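Local coordinates for LINE-1 retrotransposable element ORF1 protein (Homo sapiens, PDB 2W7A), which binds single-stranded RNA and acts as a nucleic acid chaperone for its own transcript, which is essential for LINE-1 retrotransposition, at residues G4-I9 / E76-A81; I9-S14 / R63-R68; K21-L26 / Q46-T51; D28-N33 / A41-Q46; P35-Q40 / V72-K77. All coordinates share one frame; numbering follows the deposited sequence.

Interaction 1. Residues G4-I9 / E76-A81; sequences GNLRLI and EKMLRA
The apolar contact between strand 5-9 and helix 76-81 is made by L6 with M78 and L79, and CD2 is the branch of L6 that meets both. CD2 of L6 lies 3.9 Å from CD2 of L79, the two leucines running past one another in opposing directions, and L79 CD2 also comes within 4.2 Å of L6 CB. M78, a selenomethionine modelled in two conformers, is crossed nearly at right angles; in the conformer described its CG is 3.9 Å from L6 CD2. L6 holds its CG between the backbone N and the carbonyl carbon (chi1 64°), the torsion that carries CD2 out to the helix.

The polar bonds around the contact are made within the helix or from the strand to other residues. Within the helix, R80 N donates to E76 O at 2.9 Å. On the sheet, N5 and R7 bind D100 at the C-terminus.

In this RRM domain strand 5-9 turns L6 toward helix 72-85, while N5 and R7 point away from it. With carbon-carbon contacts alone and 128 Å² buried, the geometry is consistent with cohesion by van der Waals packing and exclusion of water, not directional bonds.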
# COMPACT_ATOMS: atom_id res chain seq x y z
N GLY A 4 -9.39 6.23 -7.06
CA GLY A 4 -8.30 5.29 -7.37
C GLY A 4 -7.24 5.13 -6.29
O GLY A 4 -6.30 4.36 -6.46
N ASN A 5 -7.39 5.86 -5.18
CA ASN A 5 -6.39 5.81 -4.09
C ASN A 5 -6.78 4.82 -3.00
O ASN A 5 -7.95 4.74 -2.60
CB ASN A 5 -6.31 7.14 -3.33
CG ASN A 5 -5.61 8.25 -4.07
OD1 ASN A 5 -5.04 8.05 -5.12
ND2 ASN A 5 -5.71 9.44 -3.52
N LEU A 6 -5.80 4.07 -2.50
CA LEU A 6 -5.95 3.48 -1.20
C LEU A 6 -4.86 3.91 -0.27
O LEU A 6 -3.84 4.47 -0.72
CB LEU A 6 -6.05 1.99 -1.26
CG LEU A 6 -4.95 1.14 -1.75
CD1 LEU A 6 -3.76 1.06 -0.81
CD2 LEU A 6 -5.46 -0.32 -1.97
N ARG A 7 -5.09 3.68 1.02
CA ARG A 7 -4.13 3.94 2.07
C ARG A 7 -3.56 2.62 2.57
O ARG A 7 -4.29 1.70 2.91
CB ARG A 7 -4.79 4.68 3.26
CG ARG A 7 -5.11 6.12 2.97
CD ARG A 7 -5.94 6.81 4.09
NE ARG A 7 -6.22 8.19 3.69
CZ ARG A 7 -5.46 9.25 3.94
NH1 ARG A 7 -4.36 9.17 4.68
NH2 ARG A 7 -5.82 10.44 3.50
N LEU A 8 -2.25 2.59 2.67
CA LEU A 8 -1.48 1.49 3.25
C LEU A 8 -0.99 1.98 4.60
O LEU A 8 -0.24 2.97 4.69
CB LEU A 8 -0.35 1.15 2.30
CG LEU A 8 0.78 0.29 2.74
CD1 LEU A 8 0.29 -1.05 3.29
CD2 LEU A 8 1.71 0.12 1.48
N ILE A 9 -1.44 1.31 5.64
CA ILE A 9 -1.27 1.76 7.04
C ILE A 9 -0.36 0.81 7.80
O ILE A 9 -0.48 -0.42 7.64
CB ILE A 9 -2.65 1.82 7.73
CG1 ILE A 9 -3.55 2.81 7.00
CG2 ILE A 9 -2.51 2.08 9.20
CD1 ILE A 9 -4.97 2.89 7.55
N GLU A 76 -10.41 -1.41 -5.94
CA GLU A 76 -11.50 -2.00 -5.17
C GLU A 76 -11.28 -3.49 -4.98
O GLU A 76 -11.64 -4.04 -3.94
CB GLU A 76 -12.85 -1.73 -5.88
CG GLU A 76 -13.21 -0.25 -5.85
CD GLU A 76 -14.53 0.10 -6.41
OE1 GLU A 76 -15.32 -0.83 -6.67
OE2 GLU A 76 -14.73 1.33 -6.67
N LYS A 77 -10.77 -4.14 -6.00
CA LYS A 77 -10.45 -5.57 -5.89
C LYS A 77 -9.45 -5.81 -4.77
O LYS A 77 -9.61 -6.77 -3.96
CB LYS A 77 -9.88 -6.08 -7.21
CG LYS A 77 -9.67 -7.59 -7.33
CD LYS A 77 -9.17 -7.95 -8.76
CE LYS A 77 -10.01 -7.39 -9.89
NZ LYS A 77 -9.46 -6.13 -10.50
N MSE A 78 -8.36 -5.02 -4.71
CA MSE A 78 -7.37 -5.19 -3.66
C MSE A 78 -7.97 -4.95 -2.27
O MSE A 78 -7.70 -5.68 -1.32
CB MSE A 78 -6.21 -4.20 -3.88
CG MSE A 78 -5.22 -4.19 -2.72
SE MSE A 78 -3.35 -4.05 -3.25
CE MSE A 78 -3.77 -5.41 -4.48
N LEU A 79 -8.79 -3.90 -2.16
CA LEU A 79 -9.43 -3.61 -0.89
C LEU A 79 -10.34 -4.77 -0.44
O LEU A 79 -10.34 -5.16 0.74
CB LEU A 79 -10.14 -2.28 -0.93
CG LEU A 79 -9.28 -1.06 -0.90
CD1 LEU A 79 -10.13 0.18 -1.10
CD2 LEU A 79 -8.51 -0.95 0.41
N ARG A 80 -11.14 -5.32 -1.37
CA ARG A 80 -12.05 -6.38 -1.03
C ARG A 80 -11.25 -7.60 -0.61
O ARG A 80 -11.65 -8.30 0.33
CB ARG A 80 -12.94 -6.75 -2.24
CG ARG A 80 -14.12 -5.84 -2.50
CD ARG A 80 -15.20 -6.61 -3.27
NE ARG A 80 -14.67 -7.24 -4.48
CZ ARG A 80 -14.37 -6.56 -5.59
NH1 ARG A 80 -14.62 -5.29 -5.64
NH2 ARG A 80 -13.91 -7.19 -6.66
N ALA A 81 -10.19 -7.92 -1.34
CA ALA A 81 -9.37 -9.09 -1.00
C ALA A 81 -8.76 -8.93 0.41
O ALA A 81 -8.73 -9.86 1.20
CB ALA A 81 -8.31 -9.26 -2.05

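Interaction 2. Residues I9-S14 / R63-R68; sequences IGVPES and RHIIVR
E13 and R63 form a side-on salt bridge in which each carboxylate oxygen has its own guanidinium nitrogen. NE of R63 donates to the syn lone pair of E13 OE2 at 2.8 Å, with an N-H...O angle of 169°, while NH2 reaches E13 OE1 at 2.9 Å. The two flat groups are turned only 22° apart. E13 OE2 takes a further bond on its anti side from the backbone N of R63, at 2.8 Å, so this oxygen has two donors. R63 NH1 donates to P52 O.

Here the loop leaving the first strand of the RRM fold lies beside strand 64-69. A water accepts from V11 N (3.1 Å) and donates to R63 O (3.0 Å), and R50 NH1 donates to both R63 O and V11 O. The H64 ring is covered on one face by I9, whose CG1 sits over the ring centre, 3.7 Å from the centroid, in a CH-pi contact; H64 ND1 is hydrogen-bonded to R7 NH1. Deeper in, V11 CB touches I65 CD1 at 3.9 Å.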
# COMPACT_ATOMS: atom_id res chain seq x y z
N ILE A 9 -1.44 1.31 5.64
CA ILE A 9 -1.27 1.76 7.04
C ILE A 9 -0.36 0.81 7.80
O ILE A 9 -0.48 -0.42 7.64
CB ILE A 9 -2.65 1.82 7.73
CG1 ILE A 9 -3.55 2.81 7.00
CG2 ILE A 9 -2.51 2.08 9.20
CD1 ILE A 9 -4.97 2.89 7.55
N GLY A 10 0.56 1.35 8.60
CA GLY A 10 1.43 0.53 9.43
C GLY A 10 2.79 0.12 8.92
O GLY A 10 3.45 -0.67 9.56
N VAL A 11 3.24 0.66 7.77
CA VAL A 11 4.53 0.34 7.23
C VAL A 11 5.56 1.21 7.96
O VAL A 11 5.45 2.42 7.95
CB VAL A 11 4.59 0.58 5.72
CG1 VAL A 11 5.98 0.28 5.18
CG2 VAL A 11 3.48 -0.22 5.00
N PRO A 12 6.55 0.60 8.61
CA PRO A 12 7.48 1.41 9.38
C PRO A 12 8.22 2.44 8.51
O PRO A 12 8.49 2.15 7.34
CB PRO A 12 8.50 0.40 9.93
CG PRO A 12 7.80 -0.91 9.85
CD PRO A 12 6.76 -0.86 8.82
N GLU A 13 8.47 3.59 9.07
CA GLU A 13 9.27 4.61 8.39
C GLU A 13 10.73 4.20 8.37
O GLU A 13 11.21 3.44 9.23
CB GLU A 13 9.10 5.94 9.14
CG GLU A 13 7.68 6.50 9.13
CD GLU A 13 7.32 7.39 7.97
OE1 GLU A 13 8.13 7.52 7.01
OE2 GLU A 13 6.25 8.05 8.05
N SER A 14 11.47 4.74 7.40
CA SER A 14 12.87 4.46 7.28
C SER A 14 13.58 5.63 6.71
O SER A 14 13.11 6.24 5.76
CB SER A 14 13.04 3.27 6.36
OG SER A 14 14.39 3.08 5.98
N ARG A 63 3.62 7.52 8.82
CA ARG A 63 2.69 8.06 7.84
C ARG A 63 2.03 6.94 7.05
O ARG A 63 2.67 5.90 6.76
CB ARG A 63 3.39 9.00 6.89
CG ARG A 63 3.87 10.28 7.57
CD ARG A 63 4.77 11.06 6.68
NE ARG A 63 5.99 10.36 6.44
CZ ARG A 63 6.93 10.78 5.64
NH1 ARG A 63 6.77 11.89 4.95
NH2 ARG A 63 8.05 10.06 5.57
N HIS A 64 0.78 7.18 6.66
CA HIS A 64 0.16 6.34 5.66
C HIS A 64 0.87 6.50 4.34
O HIS A 64 1.49 7.53 4.08
CB HIS A 64 -1.31 6.72 5.48
CG HIS A 64 -2.17 6.54 6.69
ND1 HIS A 64 -3.51 6.85 6.71
CD2 HIS A 64 -1.89 6.02 7.90
CE1 HIS A 64 -4.01 6.55 7.89
NE2 HIS A 64 -3.05 6.05 8.64
N ILE A 65 0.79 5.47 3.51
CA ILE A 65 1.27 5.51 2.16
C ILE A 65 0.04 5.52 1.25
O ILE A 65 -0.84 4.62 1.36
CB ILE A 65 2.16 4.28 1.84
CG1 ILE A 65 3.45 4.28 2.66
CG2 ILE A 65 2.46 4.14 0.34
CD1 ILE A 65 4.20 2.95 2.69
N ILE A 66 -0.06 6.52 0.37
CA ILE A 66 -1.15 6.57 -0.59
C ILE A 66 -0.69 5.91 -1.87
O ILE A 66 0.36 6.26 -2.41
CB ILE A 66 -1.58 8.02 -0.88
CG1 ILE A 66 -1.88 8.75 0.43
CG2 ILE A 66 -2.73 8.04 -1.86
CD1 ILE A 66 -2.84 8.00 1.32
N VAL A 67 -1.48 4.93 -2.31
CA VAL A 67 -1.22 4.17 -3.51
C VAL A 67 -2.34 4.51 -4.52
O VAL A 67 -3.53 4.29 -4.25
CB VAL A 67 -1.15 2.68 -3.20
CG1 VAL A 67 -0.84 1.87 -4.49
CG2 VAL A 67 -0.19 2.39 -2.06
N ARG A 68 -1.96 5.09 -5.66
CA ARG A 68 -2.97 5.48 -6.67
C ARG A 68 -2.89 4.46 -7.81
O ARG A 68 -1.86 4.24 -8.39
CB ARG A 68 -2.70 6.89 -7.20
CG ARG A 68 -3.75 7.36 -8.21
CD ARG A 68 -3.59 8.86 -8.50
NE ARG A 68 -4.66 9.38 -9.34
CZ ARG A 68 -4.62 10.56 -9.97
NH1 ARG A 68 -3.56 11.36 -9.84
NH2 ARG A 68 -5.65 10.94 -10.72
O HOH W 1 2.10 3.05 6.24

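Interaction 3. Residues K21-L26 / Q46-T51; sequences KLENTL and QEIQRT
The peptide carbonyl of L22 meets I48: its oxygen is 3.5 Å from I48 CD1. The neighbouring carbonyl of K21 is approached from opposite faces of its plane, by T25 OG1 on one and T25 N on the other; the hydroxyl bond measures 2.9 Å and comes from above the plane. The R50 guanidinium hydrogen-bonds to P12 O and forms a salt bridge with E17.

I48 supplies both methyl contacts. Its CG2 packs on L22 CB at 3.8 Å, the two side chains passing in opposite senses, while CD1 rests by E23 CA and, at 4.0 Å, by L26 CB. CG1 of I48 stands beside its backbone N (chi1 -57°), directing CD1 toward the helix backbone. I48 and L26 are each modelled in two conformers, and one of each is described.

Helix 21-26 crosses strand 46-51 at 106°, with axes 8.6 Å apart, covering the edge strand of the RRM sheet. Near its start the strand has a classic beta bulge, with Q46 and E47 both facing R68. With R50 and K21 bonded elsewhere and the contacts of I48 made by its methyls, the docking is probably one of dispersion and burial of hydrocarbon.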
# COMPACT_ATOMS: atom_id res chain seq x y z
N LYS A 21 12.30 1.74 -3.34
CA LYS A 21 11.91 0.89 -2.22
C LYS A 21 10.42 0.83 -2.01
O LYS A 21 9.88 -0.22 -1.70
CB LYS A 21 12.64 1.28 -0.93
CG LYS A 21 14.14 1.00 -1.01
CD LYS A 21 14.94 1.44 0.24
CE LYS A 21 16.47 1.17 0.06
NZ LYS A 21 17.40 2.15 0.75
N LEU A 22 9.75 1.96 -2.23
CA LEU A 22 8.31 2.00 -2.08
C LEU A 22 7.61 1.14 -3.15
O LEU A 22 6.64 0.43 -2.86
CB LEU A 22 7.76 3.41 -2.12
CG LEU A 22 7.89 4.19 -0.82
CD1 LEU A 22 7.75 5.63 -1.17
CD2 LEU A 22 6.90 3.76 0.22
N GLU A 23 8.12 1.19 -4.38
CA GLU A 23 7.59 0.34 -5.43
C GLU A 23 7.80 -1.13 -5.08
O GLU A 23 6.89 -1.95 -5.25
CB GLU A 23 8.23 0.66 -6.77
CG GLU A 23 7.81 2.01 -7.27
CD GLU A 23 8.60 2.53 -8.50
OE1 GLU A 23 9.54 1.85 -8.98
OE2 GLU A 23 8.24 3.63 -8.97
N ASN A 24 8.96 -1.46 -4.55
CA ASN A 24 9.28 -2.83 -4.17
C ASN A 24 8.40 -3.31 -3.01
O ASN A 24 7.96 -4.47 -2.96
CB ASN A 24 10.78 -2.98 -3.82
CG ASN A 24 11.69 -2.84 -5.02
OD1 ASN A 24 11.24 -2.81 -6.18
ND2 ASN A 24 12.98 -2.71 -4.75
N THR A 25 8.11 -2.41 -2.08
CA THR A 25 7.23 -2.69 -0.95
C THR A 25 5.84 -3.09 -1.45
O THR A 25 5.26 -4.06 -0.97
CB THR A 25 7.14 -1.48 -0.01
OG1 THR A 25 8.41 -1.28 0.58
CG2 THR A 25 6.07 -1.66 1.12
N LEU A 26 5.29 -2.36 -2.40
CA LEU A 26 3.96 -2.69 -2.89
C LEU A 26 3.97 -4.05 -3.59
O LEU A 26 3.06 -4.88 -3.37
CB LEU A 26 3.39 -1.60 -3.82
CG LEU A 26 1.97 -1.10 -3.52
CD1 LEU A 26 0.91 -2.15 -3.70
CD2 LEU A 26 1.90 -0.54 -2.10
N GLN A 46 0.19 3.42 -10.29
CA GLN A 46 0.75 4.66 -10.84
C GLN A 46 1.67 5.53 -9.97
O GLN A 46 2.67 6.06 -10.44
CB GLN A 46 -0.37 5.60 -11.18
CG GLN A 46 -1.16 5.16 -12.38
CD GLN A 46 -2.19 6.19 -12.77
OE1 GLN A 46 -2.57 7.04 -11.98
NE2 GLN A 46 -2.64 6.11 -14.02
N GLU A 47 1.24 5.83 -8.76
CA GLU A 47 2.08 6.62 -7.86
C GLU A 47 1.97 6.04 -6.47
O GLU A 47 0.92 5.56 -6.12
CB GLU A 47 1.61 8.07 -7.80
CG GLU A 47 2.67 9.02 -7.27
CD GLU A 47 2.31 10.45 -7.49
OE1 GLU A 47 1.10 10.72 -7.68
OE2 GLU A 47 3.23 11.29 -7.46
N ILE A 48 3.04 6.16 -5.70
CA ILE A 48 3.15 5.60 -4.33
C ILE A 48 3.90 6.64 -3.50
O ILE A 48 5.06 6.90 -3.79
CB ILE A 48 4.02 4.28 -4.21
CG1 ILE A 48 3.54 3.14 -5.10
CG2 ILE A 48 4.02 3.77 -2.76
CD1 ILE A 48 4.50 2.01 -5.17
N GLN A 49 3.29 7.19 -2.44
CA GLN A 49 4.00 8.15 -1.61
C GLN A 49 3.48 8.19 -0.18
O GLN A 49 2.29 7.99 0.08
CB GLN A 49 3.91 9.58 -2.17
CG GLN A 49 2.56 10.15 -2.22
CD GLN A 49 2.43 11.26 -3.26
OE1 GLN A 49 3.16 12.23 -3.21
NE2 GLN A 49 1.50 11.10 -4.20
N ARG A 50 4.39 8.51 0.72
CA ARG A 50 3.97 8.84 2.08
C ARG A 50 3.18 10.13 2.09
O ARG A 50 3.45 11.02 1.26
CB ARG A 50 5.15 8.99 3.00
CG ARG A 50 5.96 7.74 3.17
CD ARG A 50 5.51 6.87 4.33
NE ARG A 50 6.34 5.69 4.41
CZ ARG A 50 6.23 4.73 5.31
NH1 ARG A 50 5.31 4.79 6.24
NH2 ARG A 50 7.11 3.73 5.30
N THR A 51 2.22 10.23 3.01
CA THR A 51 1.46 11.46 3.18
C THR A 51 1.43 11.86 4.66
O THR A 51 1.25 11.00 5.48
CB THR A 51 0.02 11.33 2.60
OG1 THR A 51 -0.64 12.63 2.64
CG2 THR A 51 -0.80 10.32 3.35

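Interaction 4. Residues D28-N33 / A41-Q46; sequences DIIQEN and ANVQIQ
I30 carries its CG1 anti to the carbonyl carbon (chi1 -66°) and continues extended through chi2 of 168°, which thrusts CD1 straight toward V43. V43 in turn has CG1 anti to its backbone N, an arrangement that presents both methyls to the approaching isoleucine. This is the RRM fold near the C-terminal end of its first helix, where helix 28-33 meets the segment leading into the second strand.

The meeting is tip to tip: I30 CD1 lies 3.9 Å from V43 CG2 and 4.0 Å from V43 CG1, so the delta methyl is received between the two branches. I45 adds its own terminal methyl at 4.2 Å, CD1 to CD1 of I30. V43 is modelled in two conformers, and the distances apply to the one described.

Only 95 Å² is buried, and the nearest CA atoms, those of I30 and V43, are 9.0 Å apart, so the side chains alone span the gap. V43 and I45 also both touch F69 of strand 64-69, which extends the apolar cluster. A41 has a positive phi where the chain leaves the short helix 35-40, two residues before V43. At the helix terminus N33 folds back, its ND2 donating to I29 O at 2.9 Å, in the carbonyl plane and on a lone pair.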
# COMPACT_ATOMS: atom_id res chain seq x y z
N ASP A 28 6.00 -6.44 -2.94
CA ASP A 28 6.18 -7.42 -1.84
C ASP A 28 4.82 -7.71 -1.18
O ASP A 28 4.51 -8.87 -0.90
CB ASP A 28 7.23 -6.96 -0.82
CG ASP A 28 8.65 -7.03 -1.35
OD1 ASP A 28 8.90 -7.65 -2.40
OD2 ASP A 28 9.51 -6.42 -0.67
N ILE A 29 3.98 -6.69 -1.05
CA ILE A 29 2.68 -6.88 -0.42
C ILE A 29 1.79 -7.75 -1.31
O ILE A 29 1.12 -8.68 -0.84
CB ILE A 29 1.98 -5.53 -0.08
CG1 ILE A 29 2.77 -4.88 1.07
CG2 ILE A 29 0.53 -5.73 0.29
CD1 ILE A 29 2.40 -3.37 1.27
N ILE A 30 1.83 -7.49 -2.59
CA ILE A 30 1.01 -8.26 -3.50
C ILE A 30 1.47 -9.73 -3.52
O ILE A 30 0.67 -10.68 -3.45
CB ILE A 30 1.06 -7.64 -4.91
CG1 ILE A 30 0.40 -6.27 -4.92
CG2 ILE A 30 0.42 -8.58 -5.92
CD1 ILE A 30 0.65 -5.47 -6.18
N GLN A 31 2.77 -9.94 -3.60
CA GLN A 31 3.30 -11.30 -3.65
C GLN A 31 3.11 -12.07 -2.36
O GLN A 31 2.92 -13.29 -2.40
CB GLN A 31 4.77 -11.26 -4.05
CG GLN A 31 4.97 -10.74 -5.47
CD GLN A 31 6.45 -10.72 -5.94
OE1 GLN A 31 6.67 -10.43 -7.14
NE2 GLN A 31 7.39 -11.01 -5.10
N GLU A 32 3.13 -11.36 -1.22
CA GLU A 32 2.97 -12.01 0.08
C GLU A 32 1.53 -12.41 0.38
O GLU A 32 1.33 -13.35 1.17
CB GLU A 32 3.56 -11.14 1.18
CG GLU A 32 3.65 -11.74 2.56
CD GLU A 32 4.55 -10.95 3.54
OE1 GLU A 32 5.42 -10.12 3.07
OE2 GLU A 32 4.38 -11.18 4.79
N ASN A 33 0.56 -11.70 -0.22
CA ASN A 33 -0.83 -11.83 0.17
C ASN A 33 -1.84 -12.19 -0.89
O ASN A 33 -2.86 -12.81 -0.56
CB ASN A 33 -1.31 -10.51 0.78
CG ASN A 33 -0.53 -10.15 2.05
OD1 ASN A 33 -0.81 -10.68 3.14
ND2 ASN A 33 0.47 -9.27 1.90
N ALA A 41 -0.10 -10.10 -12.76
CA ALA A 41 0.84 -8.98 -12.94
C ALA A 41 0.21 -7.85 -13.74
O ALA A 41 0.83 -7.30 -14.66
CB ALA A 41 2.16 -9.46 -13.58
N ASN A 42 -1.04 -7.53 -13.42
CA ASN A 42 -1.70 -6.40 -14.07
C ASN A 42 -2.20 -5.38 -13.06
O ASN A 42 -3.21 -4.74 -13.28
CB ASN A 42 -2.87 -6.86 -14.95
CG ASN A 42 -3.34 -5.75 -15.91
OD1 ASN A 42 -2.53 -4.99 -16.50
ND2 ASN A 42 -4.66 -5.67 -16.07
N VAL A 43 -1.49 -5.25 -11.96
CA VAL A 43 -1.76 -4.18 -11.03
C VAL A 43 -0.85 -3.05 -11.56
O VAL A 43 0.37 -3.19 -11.64
CB VAL A 43 -1.40 -4.56 -9.57
CG1 VAL A 43 -1.91 -3.54 -8.59
CG2 VAL A 43 -1.82 -6.01 -9.13
N GLN A 44 -1.47 -1.96 -11.98
CA GLN A 44 -0.79 -0.88 -12.64
C GLN A 44 -0.79 0.24 -11.62
O GLN A 44 -1.56 1.15 -11.70
CB GLN A 44 -1.56 -0.51 -13.93
CG GLN A 44 -2.08 -1.76 -14.72
CD GLN A 44 -3.00 -1.43 -15.90
OE1 GLN A 44 -2.55 -0.84 -16.88
NE2 GLN A 44 -4.27 -1.82 -15.82
N ILE A 45 0.04 0.10 -10.60
CA ILE A 45 0.11 1.12 -9.57
C ILE A 45 0.83 2.25 -10.29
O ILE A 45 1.85 2.05 -10.96
CB ILE A 45 0.76 0.54 -8.32
CG1 ILE A 45 -0.29 -0.33 -7.60
CG2 ILE A 45 1.28 1.66 -7.38
CD1 ILE A 45 0.26 -1.34 -6.59
N GLN A 46 0.19 3.42 -10.29
CA GLN A 46 0.75 4.66 -10.84
C GLN A 46 1.67 5.53 -9.97
O GLN A 46 2.67 6.06 -10.44
CB GLN A 46 -0.37 5.60 -11.18
CG GLN A 46 -1.16 5.16 -12.38
CD GLN A 46 -2.19 6.19 -12.77
OE1 GLN A 46 -2.57 7.04 -11.98
NE2 GLN A 46 -2.64 6.11 -14.02

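Interaction 5. Residues P35-Q40 / V72-K77; sequences PNLARQ and VEMKEK
L37 and K77 lie on two helical segments, 35-40 and 72-77, whose closest CA atoms are theirs, 9.4 Å apart. At that distance the backbones stay well separated, and the side chains of L37, M74 and K77 bridge the interval. Both segments keep regular helical bonding: R39 N reaches P35 O at 3.0 Å, and K77 N reaches E73 O at 2.9 Å.

L37 does the bridging with one methyl, CD2. Its chi1 of -69° leaves CG beside the backbone N and the branch pointing across the gap. There CD2 meets the selenium of M74, a selenomethionine, at 3.8 Å. Two bends, at chi2 and chi3, bring SE and CE of M74 round to it, CE at 4.1 Å. The methylene CD of K77 lies 3.8 Å from the same CD2 of L37.

This surface contact joins the short helix 35-40, which follows the first RRM helix, to helix 72-85, whose M74 also touches F69 of the sheet and V43. Since the lysine contributes its hydrocarbon part, the contact is one of dispersion, and it buries a modest 112 Å².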
# COMPACT_ATOMS: atom_id res chain seq x y z
N PRO A 35 -1.92 -13.98 -4.31
CA PRO A 35 -1.24 -14.74 -5.37
C PRO A 35 -1.86 -14.65 -6.76
O PRO A 35 -1.14 -14.79 -7.75
CB PRO A 35 -1.23 -16.19 -4.80
CG PRO A 35 -2.45 -16.23 -3.83
CD PRO A 35 -2.37 -14.84 -3.20
N ASN A 36 -3.17 -14.53 -6.85
CA ASN A 36 -3.75 -14.43 -8.19
C ASN A 36 -3.43 -13.09 -8.81
O ASN A 36 -3.12 -13.01 -9.98
CB ASN A 36 -5.22 -14.79 -8.15
CG ASN A 36 -5.41 -16.32 -7.88
OD1 ASN A 36 -4.64 -17.15 -8.36
ND2 ASN A 36 -6.41 -16.64 -7.18
N LEU A 37 -3.46 -12.03 -8.03
CA LEU A 37 -3.01 -10.75 -8.54
C LEU A 37 -1.50 -10.80 -8.91
O LEU A 37 -1.09 -10.27 -9.94
CB LEU A 37 -3.30 -9.67 -7.49
CG LEU A 37 -4.72 -9.28 -7.19
CD1 LEU A 37 -4.66 -8.12 -6.17
CD2 LEU A 37 -5.46 -8.91 -8.45
N ALA A 38 -0.68 -11.48 -8.10
CA ALA A 38 0.75 -11.58 -8.38
C ALA A 38 1.01 -12.30 -9.72
O ALA A 38 1.85 -11.91 -10.52
CB ALA A 38 1.43 -12.32 -7.23
N ARG A 39 0.25 -13.38 -9.96
CA ARG A 39 0.45 -14.19 -11.15
C ARG A 39 0.07 -13.38 -12.37
O ARG A 39 0.75 -13.48 -13.41
CB ARG A 39 -0.40 -15.45 -11.05
CG ARG A 39 -0.28 -16.35 -12.25
CD ARG A 39 -1.26 -17.49 -12.13
NE ARG A 39 -1.35 -18.17 -13.43
CZ ARG A 39 -0.44 -19.01 -13.89
NH1 ARG A 39 0.62 -19.31 -13.16
NH2 ARG A 39 -0.59 -19.54 -15.09
N GLN A 40 -1.00 -12.60 -12.25
CA GLN A 40 -1.55 -11.89 -13.42
C GLN A 40 -0.71 -10.68 -13.76
O GLN A 40 -0.58 -10.30 -14.95
CB GLN A 40 -3.00 -11.50 -13.20
CG GLN A 40 -3.94 -12.73 -13.22
CD GLN A 40 -3.99 -13.47 -14.56
OE1 GLN A 40 -3.37 -14.53 -14.73
NE2 GLN A 40 -4.77 -12.92 -15.51
N VAL A 72 -9.75 2.07 -11.08
CA VAL A 72 -10.54 2.05 -9.86
C VAL A 72 -11.00 0.64 -9.54
O VAL A 72 -11.03 0.22 -8.38
CB VAL A 72 -11.75 3.03 -9.97
CG1 VAL A 72 -12.67 2.97 -8.77
CG2 VAL A 72 -11.21 4.44 -10.18
N GLU A 73 -11.35 -0.12 -10.56
CA GLU A 73 -11.75 -1.50 -10.31
C GLU A 73 -10.67 -2.31 -9.60
O GLU A 73 -10.99 -3.18 -8.75
CB GLU A 73 -12.14 -2.17 -11.63
CG GLU A 73 -12.82 -3.56 -11.45
CD GLU A 73 -13.24 -4.19 -12.74
OE1 GLU A 73 -13.35 -3.47 -13.76
OE2 GLU A 73 -13.49 -5.43 -12.73
N MSE A 74 -9.39 -2.03 -9.91
CA MSE A 74 -8.32 -2.77 -9.31
C MSE A 74 -8.09 -2.31 -7.89
O MSE A 74 -7.86 -3.15 -6.97
CB MSE A 74 -7.06 -2.62 -10.13
CG MSE A 74 -5.88 -3.26 -9.51
SE MSE A 74 -6.02 -5.23 -9.20
CE MSE A 74 -6.01 -5.72 -11.02
N LYS A 75 -8.15 -1.02 -7.65
CA LYS A 75 -8.16 -0.54 -6.26
C LYS A 75 -9.19 -1.31 -5.41
O LYS A 75 -8.91 -1.77 -4.31
CB LYS A 75 -8.44 0.94 -6.17
CG LYS A 75 -8.39 1.48 -4.88
CD LYS A 75 -9.26 2.53 -4.72
CE LYS A 75 -10.60 1.99 -4.34
NZ LYS A 75 -11.13 2.67 -3.15
N GLU A 76 -10.41 -1.41 -5.94
CA GLU A 76 -11.50 -2.00 -5.17
C GLU A 76 -11.28 -3.49 -4.98
O GLU A 76 -11.64 -4.04 -3.94
CB GLU A 76 -12.85 -1.73 -5.88
CG GLU A 76 -13.21 -0.25 -5.85
CD GLU A 76 -14.53 0.10 -6.41
OE1 GLU A 76 -15.32 -0.83 -6.67
OE2 GLU A 76 -14.73 1.33 -6.67
N LYS A 77 -10.77 -4.14 -6.00
CA LYS A 77 -10.45 -5.57 -5.89
C LYS A 77 -9.45 -5.81 -4.77
O LYS A 77 -9.61 -6.77 -3.96
CB LYS A 77 -9.88 -6.08 -7.21
CG LYS A 77 -9.67 -7.59 -7.33
CD LYS A 77 -9.17 -7.95 -8.76
CE LYS A 77 -10.01 -7.39 -9.89
NZ LYS A 77 -9.46 -6.13 -10.50

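In the fold
From the N terminus, interaction 1 spans the longest stretch, bringing strand 5-9 to helix 72-85. Within that span interaction 2 joins the loop after strand 5-9 to strand 64-69, its neighbour in the sheet. Interaction 3 lies inside interaction 2 and sets helix 19-33 on strand 45-51; interaction 4, innermost, ties the end of the same helix to the lead-in of that strand, and the two share Q46. Interaction 5 breaks the nesting: it starts from helix 35-40, between the segments of interaction 4, and ends on helix 72-85, crossing interactions 2, 3 and 4 while sharing E76 and K77 with interaction 1. Together they connect three helices with the sheet.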